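Local coordinates for protein multisubunit Na+/H+ antiporter, D subunit (Anoxybacillus flavithermus, PDB 6Z16) that probably takes part in exchanging sodium ions for protons across the cell membrane, as one subunit of a multisubunit antiporter related to complex I, at residues D54-L59 against I484-K489; V73-S78 against G252-L257; S78-L83 against Y329-M334; I256-T261 against N475-P480; I317-S322 against V396-D401. One frame throughout, in Å; residues are numbered along the deposited sequence.

Contact 1 of 5, residues D54-L59 against I484-K489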
# COMPACT_ATOMS: atom_id res chain seq x y z
N ASP D 54 -52.34 -28.72 -24.96
CA ASP D 54 -51.98 -29.63 -23.89
C ASP D 54 -52.44 -29.02 -22.56
O ASP D 54 -53.13 -28.00 -22.54
CB ASP D 54 -50.49 -29.99 -23.92
CG ASP D 54 -49.58 -28.78 -23.87
OD1 ASP D 54 -50.08 -27.64 -23.93
OD2 ASP D 54 -48.36 -28.99 -23.76
N GLY D 55 -52.05 -29.65 -21.46
CA GLY D 55 -52.66 -29.37 -20.17
C GLY D 55 -52.40 -28.03 -19.52
O GLY D 55 -51.97 -27.06 -20.16
N ILE D 56 -52.67 -27.98 -18.22
CA ILE D 56 -52.51 -26.76 -17.43
C ILE D 56 -51.03 -26.43 -17.29
O ILE D 56 -50.19 -27.31 -17.07
CB ILE D 56 -53.21 -26.96 -16.08
CG1 ILE D 56 -53.02 -25.78 -15.13
CG2 ILE D 56 -52.87 -28.30 -15.47
CD1 ILE D 56 -53.84 -25.91 -13.88
N GLN D 57 -50.70 -25.15 -17.45
CA GLN D 57 -49.31 -24.71 -17.56
C GLN D 57 -48.81 -24.24 -16.20
O GLN D 57 -49.36 -23.30 -15.62
CB GLN D 57 -49.18 -23.60 -18.60
CG GLN D 57 -49.52 -24.03 -20.01
CD GLN D 57 -48.60 -25.10 -20.54
OE1 GLN D 57 -49.00 -26.25 -20.71
NE2 GLN D 57 -47.36 -24.74 -20.81
N THR D 58 -47.77 -24.89 -15.69
CA THR D 58 -47.15 -24.51 -14.42
C THR D 58 -45.69 -24.16 -14.66
O THR D 58 -44.98 -24.90 -15.34
CB THR D 58 -47.25 -25.62 -13.38
OG1 THR D 58 -46.57 -26.79 -13.86
CG2 THR D 58 -48.69 -25.96 -13.10
N LEU D 59 -45.24 -23.05 -14.08
CA LEU D 59 -43.85 -22.65 -14.19
C LEU D 59 -43.32 -22.22 -12.83
O LEU D 59 -43.84 -21.28 -12.23
CB LEU D 59 -43.66 -21.50 -15.18
CG LEU D 59 -42.19 -21.14 -15.30
CD1 LEU D 59 -41.36 -22.31 -15.80
CD2 LEU D 59 -42.04 -20.01 -16.21
N ILE D 484 -53.71 -29.70 -7.99
CA ILE D 484 -52.66 -29.99 -7.01
C ILE D 484 -51.77 -31.15 -7.43
O ILE D 484 -50.75 -31.39 -6.78
CB ILE D 484 -53.21 -30.31 -5.61
CG1 ILE D 484 -53.93 -31.66 -5.60
CG2 ILE D 484 -54.15 -29.21 -5.14
CD1 ILE D 484 -54.22 -32.18 -4.22
N GLU D 485 -52.13 -31.90 -8.47
CA GLU D 485 -51.19 -32.83 -9.07
C GLU D 485 -50.49 -32.26 -10.28
O GLU D 485 -49.58 -32.89 -10.81
CB GLU D 485 -51.89 -34.14 -9.45
CG GLU D 485 -52.35 -34.96 -8.25
CD GLU D 485 -52.98 -36.29 -8.64
OE1 GLU D 485 -53.13 -36.55 -9.85
OE2 GLU D 485 -53.34 -37.07 -7.73
N ALA D 486 -50.90 -31.07 -10.74
CA ALA D 486 -50.13 -30.37 -11.75
C ALA D 486 -48.97 -29.60 -11.14
O ALA D 486 -47.87 -29.58 -11.70
CB ALA D 486 -51.03 -29.41 -12.52
N VAL D 487 -49.20 -28.95 -10.00
CA VAL D 487 -48.15 -28.14 -9.38
C VAL D 487 -47.20 -29.03 -8.60
O VAL D 487 -46.00 -29.10 -8.90
CB VAL D 487 -48.78 -27.07 -8.48
CG1 VAL D 487 -47.71 -26.20 -7.87
CG2 VAL D 487 -49.77 -26.25 -9.25
N LEU D 488 -47.71 -29.72 -7.59
CA LEU D 488 -46.90 -30.58 -6.74
C LEU D 488 -46.58 -31.86 -7.51
O LEU D 488 -47.30 -32.86 -7.39
CB LEU D 488 -47.63 -30.90 -5.44
CG LEU D 488 -47.92 -29.71 -4.52
CD1 LEU D 488 -48.80 -30.15 -3.37
CD2 LEU D 488 -46.63 -29.13 -4.00
N LYS D 489 -45.51 -31.83 -8.29
CA LYS D 489 -45.13 -32.97 -9.11
C LYS D 489 -44.31 -33.98 -8.32
O LYS D 489 -43.28 -34.45 -8.78
CB LYS D 489 -44.34 -32.50 -10.33
CG LYS D 489 -45.15 -31.66 -11.29
CD LYS D 489 -44.30 -31.21 -12.46
CE LYS D 489 -45.09 -30.34 -13.41
NZ LYS D 489 -44.25 -29.86 -14.54
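Thr58 touches three residues of the C-terminal segment, Ala486, Val487 and Lys489, and has the largest share of this contact. From CB, which points toward the C-terminal segment, two branches leave. The hydroxyl takes the place between the backbone N and the carbonyl carbon (chi1 61°) and meets the backbone of Ala486 and the stem of Lys489: OG1 lies 3.8 Å from Ala486 O and 3.9 Å from Lys489 CE. The methyl, CG2, goes the other way and rests on Val487, its CG2 being 4.0 Å from CG2 of the valine. A beta-branched residue thus fits well here, suiting an extended strand while offering one greasy and one polar face. The lysine chain, extended beyond CG, runs past Thr58 in the opposite direction. Two residues earlier, Ile56 sets CG2 against Ala486 CB at 3.6 Å, a close approach that the small alanine permits. A glycine in place of Thr58 would probably leave Val487 CG2 without its methyl partner on this strand and open a gap beside the lysine CE. Val73 of the neighbouring strand also touches Ile56, Thr58 and Val487. The arrangement is that of a two-stranded antiparallel hairpin, 57-60 with 71-74, covered by the short C-terminal helix 481-487.

Contact 2 of 5, residues V73-S78 against G252-L257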
# COMPACT_ATOMS: atom_id res chain seq x y z
N VAL D 73 -49.21 -20.41 -12.23
CA VAL D 73 -50.07 -21.42 -12.82
C VAL D 73 -51.07 -20.71 -13.73
O VAL D 73 -51.78 -19.80 -13.29
CB VAL D 73 -50.81 -22.25 -11.76
CG1 VAL D 73 -51.71 -23.25 -12.41
CG2 VAL D 73 -49.82 -22.95 -10.87
N SER D 74 -51.13 -21.14 -14.98
CA SER D 74 -52.15 -20.71 -15.92
C SER D 74 -52.99 -21.92 -16.28
O SER D 74 -52.50 -22.86 -16.92
CB SER D 74 -51.55 -20.07 -17.16
OG SER D 74 -52.57 -19.63 -18.03
N ASP D 75 -54.23 -21.93 -15.79
CA ASP D 75 -55.27 -22.82 -16.27
C ASP D 75 -56.09 -22.07 -17.32
O ASP D 75 -55.71 -20.98 -17.77
CB ASP D 75 -56.12 -23.32 -15.10
CG ASP D 75 -56.61 -22.20 -14.21
OD1 ASP D 75 -56.19 -21.05 -14.40
OD2 ASP D 75 -57.43 -22.49 -13.31
N SER D 76 -57.21 -22.64 -17.74
CA SER D 76 -57.94 -22.06 -18.85
C SER D 76 -58.72 -20.81 -18.44
O SER D 76 -58.85 -19.88 -19.25
CB SER D 76 -58.87 -23.09 -19.48
OG SER D 76 -59.52 -22.56 -20.61
N LEU D 77 -59.19 -20.76 -17.20
CA LEU D 77 -59.92 -19.59 -16.72
C LEU D 77 -59.03 -18.37 -16.62
O LEU D 77 -59.42 -17.26 -17.01
CB LEU D 77 -60.57 -19.90 -15.38
CG LEU D 77 -61.30 -18.73 -14.71
CD1 LEU D 77 -62.42 -18.20 -15.58
CD2 LEU D 77 -61.83 -19.18 -13.37
N SER D 78 -57.80 -18.55 -16.11
CA SER D 78 -56.87 -17.43 -16.01
C SER D 78 -56.43 -16.93 -17.37
O SER D 78 -56.26 -15.72 -17.56
CB SER D 78 -55.68 -17.84 -15.16
OG SER D 78 -54.97 -18.90 -15.77
N GLY D 252 -61.49 -9.50 -7.46
CA GLY D 252 -62.01 -9.98 -6.20
C GLY D 252 -62.97 -11.14 -6.38
O GLY D 252 -62.96 -12.09 -5.59
N VAL D 253 -63.78 -11.10 -7.44
CA VAL D 253 -64.69 -12.19 -7.76
C VAL D 253 -63.91 -13.45 -8.13
O VAL D 253 -64.23 -14.55 -7.66
CB VAL D 253 -65.63 -11.76 -8.90
CG1 VAL D 253 -66.54 -12.89 -9.30
CG2 VAL D 253 -66.44 -10.55 -8.47
N TYR D 254 -62.86 -13.29 -8.93
CA TYR D 254 -62.00 -14.43 -9.27
C TYR D 254 -61.27 -14.98 -8.06
O TYR D 254 -61.06 -16.19 -7.97
CB TYR D 254 -61.00 -14.03 -10.36
CG TYR D 254 -59.97 -15.09 -10.61
CD1 TYR D 254 -60.30 -16.28 -11.24
CD2 TYR D 254 -58.66 -14.93 -10.19
CE1 TYR D 254 -59.37 -17.26 -11.46
CE2 TYR D 254 -57.71 -15.91 -10.39
CZ TYR D 254 -58.07 -17.07 -11.04
OH TYR D 254 -57.14 -18.04 -11.25
N SER D 255 -60.89 -14.11 -7.12
CA SER D 255 -60.19 -14.58 -5.94
C SER D 255 -61.12 -15.36 -5.01
O SER D 255 -60.71 -16.39 -4.46
CB SER D 255 -59.56 -13.41 -5.21
OG SER D 255 -60.57 -12.53 -4.77
N ILE D 256 -62.36 -14.89 -4.85
CA ILE D 256 -63.40 -15.67 -4.15
C ILE D 256 -63.60 -17.02 -4.82
O ILE D 256 -63.71 -18.06 -4.15
CB ILE D 256 -64.72 -14.87 -4.09
CG1 ILE D 256 -64.57 -13.64 -3.21
CG2 ILE D 256 -65.85 -15.72 -3.56
CD1 ILE D 256 -65.72 -12.69 -3.29
N LEU D 257 -63.63 -17.02 -6.15
CA LEU D 257 -63.86 -18.24 -6.92
C LEU D 257 -62.74 -19.26 -6.72
O LEU D 257 -63.00 -20.43 -6.44
CB LEU D 257 -64.01 -17.85 -8.39
CG LEU D 257 -64.61 -18.76 -9.46
CD1 LEU D 257 -65.19 -17.89 -10.57
CD2 LEU D 257 -63.58 -19.66 -10.04
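The ring of Tyr254 meets Leu77 at its edge: CD2 of the leucine lies in the ring plane, 3.7 Å from CE1 of Tyr254. The two side chains run past each other in opposite directions, each with CG anti to its own backbone N (chi1 172° for the tyrosine), which carries both across the space between the helices. The same Leu77 CD2 also touches Leu257 CD2 at 3.8 Å, so a single methyl fills the angle between a ring and a branched tip. Beyond the ring, Tyr254 OH is 4.2 Å from Ser78 CB, and its polar partner is Arg258 NH1, to which it is hydrogen-bonded. The second flat group, the carboxylate of Asp75, divides its oxygens: OD2 forms a salt bridge with Arg258 NH1, while OD1 accepts a weak bond from Ser78 N at 3.4 Å. A phenylalanine in place of Tyr254 would probably keep the edge contact with Leu77 but leave Arg258 without one of its buried polar partners. On the far helix, Ser255 OG folds back to Gly252 O at 2.6 Å, sharing that carbonyl with Ile256 N and so satisfying a buried hydroxyl locally. Aspartate suits its place by doing two jobs, pairing with an arginine and occupying the N-cap position where strand 71-74 gives way to helix 76-99.

Contact 3 of 5, residues S78-L83 against Y329-M334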
# COMPACT_ATOMS: atom_id res chain seq x y z
N SER D 78 -57.80 -18.55 -16.11
CA SER D 78 -56.87 -17.43 -16.01
C SER D 78 -56.43 -16.93 -17.37
O SER D 78 -56.26 -15.72 -17.56
CB SER D 78 -55.68 -17.84 -15.16
OG SER D 78 -54.97 -18.90 -15.77
N ALA D 79 -56.28 -17.84 -18.35
CA ALA D 79 -55.92 -17.42 -19.70
C ALA D 79 -57.06 -16.66 -20.37
O ALA D 79 -56.81 -15.67 -21.08
CB ALA D 79 -55.54 -18.64 -20.53
N LEU D 80 -58.30 -17.09 -20.14
CA LEU D 80 -59.46 -16.35 -20.64
C LEU D 80 -59.55 -14.96 -20.02
O LEU D 80 -59.84 -13.98 -20.72
CB LEU D 80 -60.74 -17.13 -20.36
CG LEU D 80 -61.00 -18.38 -21.19
CD1 LEU D 80 -62.14 -19.17 -20.60
CD2 LEU D 80 -61.34 -17.97 -22.60
N LEU D 81 -59.27 -14.85 -18.72
CA LEU D 81 -59.31 -13.55 -18.05
C LEU D 81 -58.18 -12.64 -18.52
O LEU D 81 -58.38 -11.43 -18.63
CB LEU D 81 -59.25 -13.75 -16.54
CG LEU D 81 -60.55 -14.33 -15.98
CD1 LEU D 81 -60.36 -14.83 -14.57
CD2 LEU D 81 -61.60 -13.25 -16.01
N VAL D 82 -57.02 -13.22 -18.84
CA VAL D 82 -55.91 -12.43 -19.38
C VAL D 82 -56.24 -11.89 -20.77
O VAL D 82 -55.99 -10.71 -21.06
CB VAL D 82 -54.63 -13.28 -19.37
CG1 VAL D 82 -53.58 -12.67 -20.23
CG2 VAL D 82 -54.08 -13.36 -17.96
N LEU D 83 -56.83 -12.73 -21.63
CA LEU D 83 -57.22 -12.28 -22.96
C LEU D 83 -58.31 -11.21 -22.91
O LEU D 83 -58.26 -10.23 -23.66
CB LEU D 83 -57.67 -13.48 -23.79
CG LEU D 83 -58.11 -13.20 -25.23
CD1 LEU D 83 -56.98 -12.63 -26.04
CD2 LEU D 83 -58.62 -14.46 -25.86
N TYR D 329 -70.85 -15.35 -17.74
CA TYR D 329 -71.34 -14.05 -17.32
C TYR D 329 -70.20 -13.14 -16.90
O TYR D 329 -70.25 -11.93 -17.14
CB TYR D 329 -72.35 -14.23 -16.19
CG TYR D 329 -73.16 -13.00 -15.90
CD1 TYR D 329 -74.23 -12.64 -16.70
CD2 TYR D 329 -72.85 -12.18 -14.83
CE1 TYR D 329 -74.97 -11.51 -16.45
CE2 TYR D 329 -73.58 -11.05 -14.56
CZ TYR D 329 -74.64 -10.72 -15.38
OH TYR D 329 -75.38 -9.59 -15.12
N LEU D 330 -69.12 -13.71 -16.34
CA LEU D 330 -67.95 -12.94 -15.93
C LEU D 330 -67.26 -12.30 -17.11
O LEU D 330 -66.99 -11.08 -17.10
CB LEU D 330 -67.00 -13.86 -15.16
CG LEU D 330 -65.61 -13.40 -14.72
CD1 LEU D 330 -65.64 -12.14 -13.89
CD2 LEU D 330 -64.98 -14.52 -13.92
N LEU D 331 -66.97 -13.10 -18.15
CA LEU D 331 -66.28 -12.59 -19.33
C LEU D 331 -67.09 -11.50 -20.03
O LEU D 331 -66.58 -10.39 -20.30
CB LEU D 331 -65.98 -13.74 -20.29
CG LEU D 331 -65.13 -14.88 -19.76
CD1 LEU D 331 -65.02 -15.98 -20.80
CD2 LEU D 331 -63.76 -14.42 -19.32
N GLN D 332 -68.37 -11.79 -20.29
CA GLN D 332 -69.18 -10.81 -21.02
C GLN D 332 -69.43 -9.57 -20.17
O GLN D 332 -69.57 -8.48 -20.72
CB GLN D 332 -70.49 -11.43 -21.50
CG GLN D 332 -71.55 -11.75 -20.45
CD GLN D 332 -72.50 -10.58 -20.19
OE1 GLN D 332 -72.74 -9.75 -21.06
NE2 GLN D 332 -73.01 -10.50 -18.97
N ASP D 333 -69.44 -9.70 -18.84
CA ASP D 333 -69.73 -8.54 -18.02
C ASP D 333 -68.53 -7.61 -17.91
O ASP D 333 -68.73 -6.39 -17.85
CB ASP D 333 -70.21 -8.96 -16.64
CG ASP D 333 -70.70 -7.80 -15.82
OD1 ASP D 333 -71.73 -7.21 -16.19
OD2 ASP D 333 -70.07 -7.48 -14.79
N MET D 334 -67.31 -8.16 -17.88
CA MET D 334 -66.11 -7.32 -18.00
C MET D 334 -66.15 -6.48 -19.26
O MET D 334 -66.04 -5.23 -19.21
CB MET D 334 -64.86 -8.20 -18.00
CG MET D 334 -64.58 -8.92 -16.71
SD MET D 334 -63.23 -10.09 -16.88
CE MET D 334 -61.84 -8.98 -17.06
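Leu81 and Leu331 face each other across two helices packed nearly parallel, their short segments 10.6 Å apart at the axes and inclined by 11°. Both belong to long helices predicted to cross the membrane, and the contact is part of the buried helical bundle of this antiporter family. The main interaction is leucine against leucine. Leu331 turns CG to the side of its backbone N (chi1 -59°), and the CD2 methyl comes 4.2 Å from Leu80 CB, covering the start of that side chain and Leu80's own carbonyl oxygen. Leu81 and Leu331 cross at about a right angle; neither CB is aimed straight at the other helix, yet the branched ends come close. Leucine suits such a place because two methyls on a flexible stem can fill an uneven groove between backbones.

The second kind is sulfur against methyl, where Met334, also crossing Leu81 at about a right angle, brings a slim, polarisable thioether into the gap. Thr84, Thr85 and Ile88, farther along helix 76-99, touch the same methionine. Between the two segments every side-chain contact is apolar, and polar Gln332 takes its partner elsewhere, its OE1 being hydrogen-bonded to Ser387 OG. Much of the interface converges on one methyl: Leu81 CD2 is 3.7 Å from Met334 SD, 4.1 Å from Leu331 CD2 and 4.2 Å from Leu330 CD2.

Contact 4 of 5, residues I256-T261 against N475-P480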
# COMPACT_ATOMS: atom_id res chain seq x y z
N ILE D 256 -62.36 -14.89 -4.85
CA ILE D 256 -63.40 -15.67 -4.15
C ILE D 256 -63.60 -17.02 -4.82
O ILE D 256 -63.71 -18.06 -4.15
CB ILE D 256 -64.72 -14.87 -4.09
CG1 ILE D 256 -64.57 -13.64 -3.21
CG2 ILE D 256 -65.85 -15.72 -3.56
CD1 ILE D 256 -65.72 -12.69 -3.29
N LEU D 257 -63.63 -17.02 -6.15
CA LEU D 257 -63.86 -18.24 -6.92
C LEU D 257 -62.74 -19.26 -6.72
O LEU D 257 -63.00 -20.43 -6.44
CB LEU D 257 -64.01 -17.85 -8.39
CG LEU D 257 -64.61 -18.76 -9.46
CD1 LEU D 257 -65.19 -17.89 -10.57
CD2 LEU D 257 -63.58 -19.66 -10.04
N ARG D 258 -61.49 -18.80 -6.84
CA ARG D 258 -60.34 -19.68 -6.65
C ARG D 258 -60.24 -20.16 -5.21
O ARG D 258 -59.90 -21.32 -4.95
CB ARG D 258 -59.06 -18.93 -7.05
CG ARG D 258 -57.77 -19.69 -6.82
CD ARG D 258 -57.64 -20.89 -7.73
NE ARG D 258 -57.42 -20.51 -9.12
CZ ARG D 258 -57.51 -21.34 -10.15
NH1 ARG D 258 -57.29 -20.89 -11.37
NH2 ARG D 258 -57.82 -22.61 -9.96
N THR D 259 -60.60 -19.29 -4.26
CA THR D 259 -60.54 -19.62 -2.84
C THR D 259 -61.52 -20.72 -2.47
O THR D 259 -61.17 -21.67 -1.77
CB THR D 259 -60.82 -18.35 -2.03
OG1 THR D 259 -59.85 -17.35 -2.37
CG2 THR D 259 -60.76 -18.61 -0.56
N PHE D 260 -62.75 -20.63 -2.96
CA PHE D 260 -63.75 -21.61 -2.57
C PHE D 260 -63.86 -22.79 -3.51
O PHE D 260 -64.56 -23.75 -3.18
CB PHE D 260 -65.10 -20.95 -2.38
CG PHE D 260 -65.17 -20.16 -1.13
CD1 PHE D 260 -65.35 -20.80 0.09
CD2 PHE D 260 -65.01 -18.78 -1.14
CE1 PHE D 260 -65.39 -20.10 1.25
CE2 PHE D 260 -65.06 -18.08 0.03
CZ PHE D 260 -65.25 -18.74 1.23
N THR D 261 -63.18 -22.77 -4.65
CA THR D 261 -63.08 -23.97 -5.46
C THR D 261 -61.77 -24.71 -5.27
O THR D 261 -61.65 -25.85 -5.72
CB THR D 261 -63.27 -23.63 -6.94
OG1 THR D 261 -62.34 -22.60 -7.31
CG2 THR D 261 -64.69 -23.16 -7.21
N ASN D 475 -63.82 -28.05 -15.74
CA ASN D 475 -63.21 -29.32 -15.36
C ASN D 475 -62.04 -29.16 -14.41
O ASN D 475 -61.73 -30.09 -13.66
CB ASN D 475 -62.76 -30.08 -16.60
CG ASN D 475 -63.91 -30.62 -17.39
OD1 ASN D 475 -64.87 -31.15 -16.83
ND2 ASN D 475 -63.83 -30.49 -18.71
N VAL D 476 -61.36 -28.01 -14.42
CA VAL D 476 -60.32 -27.81 -13.42
C VAL D 476 -60.83 -27.11 -12.16
O VAL D 476 -60.22 -27.25 -11.09
CB VAL D 476 -59.11 -27.06 -14.02
CG1 VAL D 476 -59.33 -25.56 -14.10
CG2 VAL D 476 -57.82 -27.40 -13.28
N LEU D 477 -61.97 -26.41 -12.23
CA LEU D 477 -62.47 -25.74 -11.02
C LEU D 477 -63.18 -26.70 -10.08
O LEU D 477 -62.96 -26.64 -8.86
CB LEU D 477 -63.40 -24.60 -11.39
CG LEU D 477 -62.67 -23.39 -11.95
CD1 LEU D 477 -63.67 -22.39 -12.46
CD2 LEU D 477 -61.78 -22.78 -10.90
N VAL D 478 -64.05 -27.57 -10.59
CA VAL D 478 -64.79 -28.48 -9.72
C VAL D 478 -63.98 -29.71 -9.35
O VAL D 478 -64.49 -30.58 -8.64
CB VAL D 478 -66.12 -28.94 -10.36
CG1 VAL D 478 -66.97 -27.73 -10.70
CG2 VAL D 478 -65.87 -29.81 -11.57
N ASP D 479 -62.74 -29.81 -9.82
CA ASP D 479 -61.82 -30.87 -9.42
C ASP D 479 -60.47 -30.21 -9.18
O ASP D 479 -59.72 -29.97 -10.14
CB ASP D 479 -61.73 -31.97 -10.47
CG ASP D 479 -61.03 -33.21 -9.96
OD1 ASP D 479 -60.69 -33.26 -8.77
OD2 ASP D 479 -60.80 -34.13 -10.77
N PRO D 480 -60.13 -29.88 -7.93
CA PRO D 480 -58.81 -29.34 -7.64
C PRO D 480 -57.71 -30.39 -7.53
O PRO D 480 -56.55 -30.02 -7.31
CB PRO D 480 -59.02 -28.62 -6.31
CG PRO D 480 -60.11 -29.36 -5.67
CD PRO D 480 -61.03 -29.79 -6.77
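Thr261 and Leu477 bring the two backbones close, their CA atoms 5.9 Å apart. The first segment is helical but widens into a pi-type turn at 259-261; the second is the last turn of helix 463-477 followed by a loop. Two carbonyls meet here, with Thr261 O lying 3.5 Å from Leu477 O; both are acceptors, so nothing bonds them. Side chains supply the adhesion. Leu477 has CG beside its backbone N (chi1 -74°). Leu257 CD2 lies against both its methyls, 3.6 Å from Leu477 CD1, and Leu477 CD2 reaches on to Thr261 OG1 at 3.6 Å; the fork of a leucine lets it straddle them. That hydroxyl, set between backbone N and carbonyl carbon, hydrogen-bonds back to Leu257 O one turn earlier, so it is satisfied while facing the methyl. Leu477 CD2 also comes 4.1 Å from Arg258 NH2, approaching the guanidinium obliquely; the charge itself is met by Asp75. Pro480 then lays its ring by the end of the first segment, CG being 3.8 Å from Thr261 O. Around this joint, Leu477 also packs on Val323 and Ile327 of helix 320-351, and Leu257 on Ile315 of helix 296-315, so the end of helix 463-477 packs against both helix 249-263 and helix 320-351.

Contact 5 of 5, residues I317-S322 against V396-D401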
# COMPACT_ATOMS: atom_id res chain seq x y z
N ILE D 317 -73.06 -21.94 -5.48
CA ILE D 317 -73.54 -23.29 -5.73
C ILE D 317 -72.38 -24.11 -6.28
O ILE D 317 -71.72 -23.69 -7.24
CB ILE D 317 -74.72 -23.28 -6.72
CG1 ILE D 317 -75.81 -22.33 -6.25
CG2 ILE D 317 -75.32 -24.66 -6.85
CD1 ILE D 317 -76.82 -22.03 -7.32
N MET D 318 -72.12 -25.27 -5.69
CA MET D 318 -71.03 -26.13 -6.16
C MET D 318 -71.49 -27.12 -7.22
O MET D 318 -71.26 -28.32 -7.11
CB MET D 318 -70.37 -26.85 -5.00
CG MET D 318 -69.41 -26.02 -4.18
SD MET D 318 -67.95 -25.49 -5.11
CE MET D 318 -68.28 -23.75 -5.37
N THR D 319 -72.14 -26.62 -8.24
CA THR D 319 -72.48 -27.43 -9.38
C THR D 319 -71.74 -26.92 -10.60
O THR D 319 -71.52 -25.71 -10.73
CB THR D 319 -73.99 -27.41 -9.65
OG1 THR D 319 -74.42 -26.06 -9.84
CG2 THR D 319 -74.73 -28.02 -8.48
N PRO D 320 -71.31 -27.81 -11.51
CA PRO D 320 -70.58 -27.35 -12.70
C PRO D 320 -71.39 -26.50 -13.65
O PRO D 320 -70.81 -25.69 -14.39
CB PRO D 320 -70.13 -28.67 -13.34
CG PRO D 320 -71.00 -29.70 -12.79
CD PRO D 320 -71.32 -29.28 -11.40
N GLU D 321 -72.72 -26.61 -13.65
CA GLU D 321 -73.54 -25.76 -14.50
C GLU D 321 -73.55 -24.32 -14.00
O GLU D 321 -73.48 -23.38 -14.80
CB GLU D 321 -74.96 -26.31 -14.59
CG GLU D 321 -75.07 -27.60 -15.38
CD GLU D 321 -74.81 -28.84 -14.54
OE1 GLU D 321 -74.63 -28.70 -13.31
OE2 GLU D 321 -74.76 -29.95 -15.11
N SER D 322 -73.59 -24.13 -12.68
CA SER D 322 -73.54 -22.79 -12.11
C SER D 322 -72.17 -22.15 -12.29
O SER D 322 -72.07 -20.94 -12.54
CB SER D 322 -73.93 -22.85 -10.64
OG SER D 322 -73.07 -23.71 -9.93
N VAL D 396 -79.73 -19.72 -13.69
CA VAL D 396 -81.13 -19.98 -13.36
C VAL D 396 -81.44 -21.47 -13.41
O VAL D 396 -82.13 -22.01 -12.53
CB VAL D 396 -82.05 -19.16 -14.29
CG1 VAL D 396 -83.47 -19.62 -14.23
CG2 VAL D 396 -82.00 -17.69 -13.90
N LYS D 397 -80.88 -22.18 -14.39
CA LYS D 397 -81.11 -23.62 -14.48
C LYS D 397 -80.45 -24.38 -13.34
O LYS D 397 -81.04 -25.32 -12.79
CB LYS D 397 -80.60 -24.15 -15.83
CG LYS D 397 -80.90 -25.61 -16.02
CD LYS D 397 -80.43 -26.14 -17.34
CE LYS D 397 -80.75 -27.61 -17.45
NZ LYS D 397 -80.30 -28.22 -18.72
N ALA D 398 -79.25 -23.96 -12.93
CA ALA D 398 -78.59 -24.64 -11.83
C ALA D 398 -79.22 -24.30 -10.49
O ALA D 398 -79.14 -25.10 -9.55
CB ALA D 398 -77.11 -24.31 -11.83
N SER D 399 -79.86 -23.14 -10.37
CA SER D 399 -80.57 -22.84 -9.13
C SER D 399 -81.90 -23.57 -9.06
O SER D 399 -82.31 -24.01 -7.98
CB SER D 399 -80.77 -21.34 -8.98
OG SER D 399 -81.64 -20.83 -9.97
N PHE D 400 -82.61 -23.72 -10.19
CA PHE D 400 -83.81 -24.56 -10.20
C PHE D 400 -83.50 -26.03 -9.97
O PHE D 400 -84.30 -26.74 -9.36
CB PHE D 400 -84.58 -24.42 -11.51
CG PHE D 400 -85.55 -23.28 -11.54
CD1 PHE D 400 -86.76 -23.39 -10.90
CD2 PHE D 400 -85.28 -22.14 -12.26
CE1 PHE D 400 -87.68 -22.36 -10.93
CE2 PHE D 400 -86.19 -21.11 -12.30
CZ PHE D 400 -87.39 -21.21 -11.63
N ASP D 401 -82.35 -26.52 -10.44
CA ASP D 401 -82.02 -27.92 -10.23
C ASP D 401 -81.61 -28.21 -8.79
O ASP D 401 -81.63 -29.37 -8.36
CB ASP D 401 -80.91 -28.34 -11.20
CG ASP D 401 -80.68 -29.84 -11.23
OD1 ASP D 401 -81.51 -30.57 -11.83
OD2 ASP D 401 -79.68 -30.31 -10.65
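Ile317 reaches over to Ser399 with the far end of its long branch, CD1 standing 4.2 Å from Ser399 CA, where a small residue leaves the helix backbone accessible. The chain then bends through an inverse gamma turn centred on Met318. Thr319 follows, with OG1 placed between its backbone N and carbonyl carbon (chi1 58°) and 3.8 Å from Ala398 CB. It holds the N-cap position of helix 320-351, and Pro320, needing no N-H partner, suits the first turn. The contact thus joins the start of one helix of the membrane domain to the flank of helix 390-401, and Ala398 lets them come close. Glu321 lays CB against Ala398 CB at 4.0 Å; its carboxylate stays well short of Lys397, whose NZ is hydrogen-bonded to Tyr218 OH of a neighbouring subunit. At Ser322 the backbones are nearest, Ser322 CA lying 5.4 Å from Ala398 CA. The alanine methyl touches both Ser322 N, at 3.6 Å, and Ser322 CB. Ser322 OG turns back to its own segment, within 3.0 Å of Ile317 O and 2.7 Å of Thr319 O. On the other helix, Ser399 OG gives its proton to Val396 O, a carbonyl that also accepts from Phe400 N.

Contact 1 closes a loop that contains all the others, bringing the C-terminal helix back to the early hairpin. That hairpin joins it to contact 2, since strands 57-60 and 71-74 are neighbours. Contacts 2 and 3, centres about 10 Å apart, share Ser78 and helix 76-99; contacts 2 and 4, with centres about 8 Å apart, share Leu257 and helix 249-263 and are tied by the salt bridge from Asp75 to Arg258. Contact 5, nested inside contact 4 along the chain and touching it through Met318 and Pro320, shares helix 320-351 with contact 3, its centre about 20 Å away. Residues distant in sequence are thus interlocked, joining the C-terminal helix and the early hairpin to the central membrane helices.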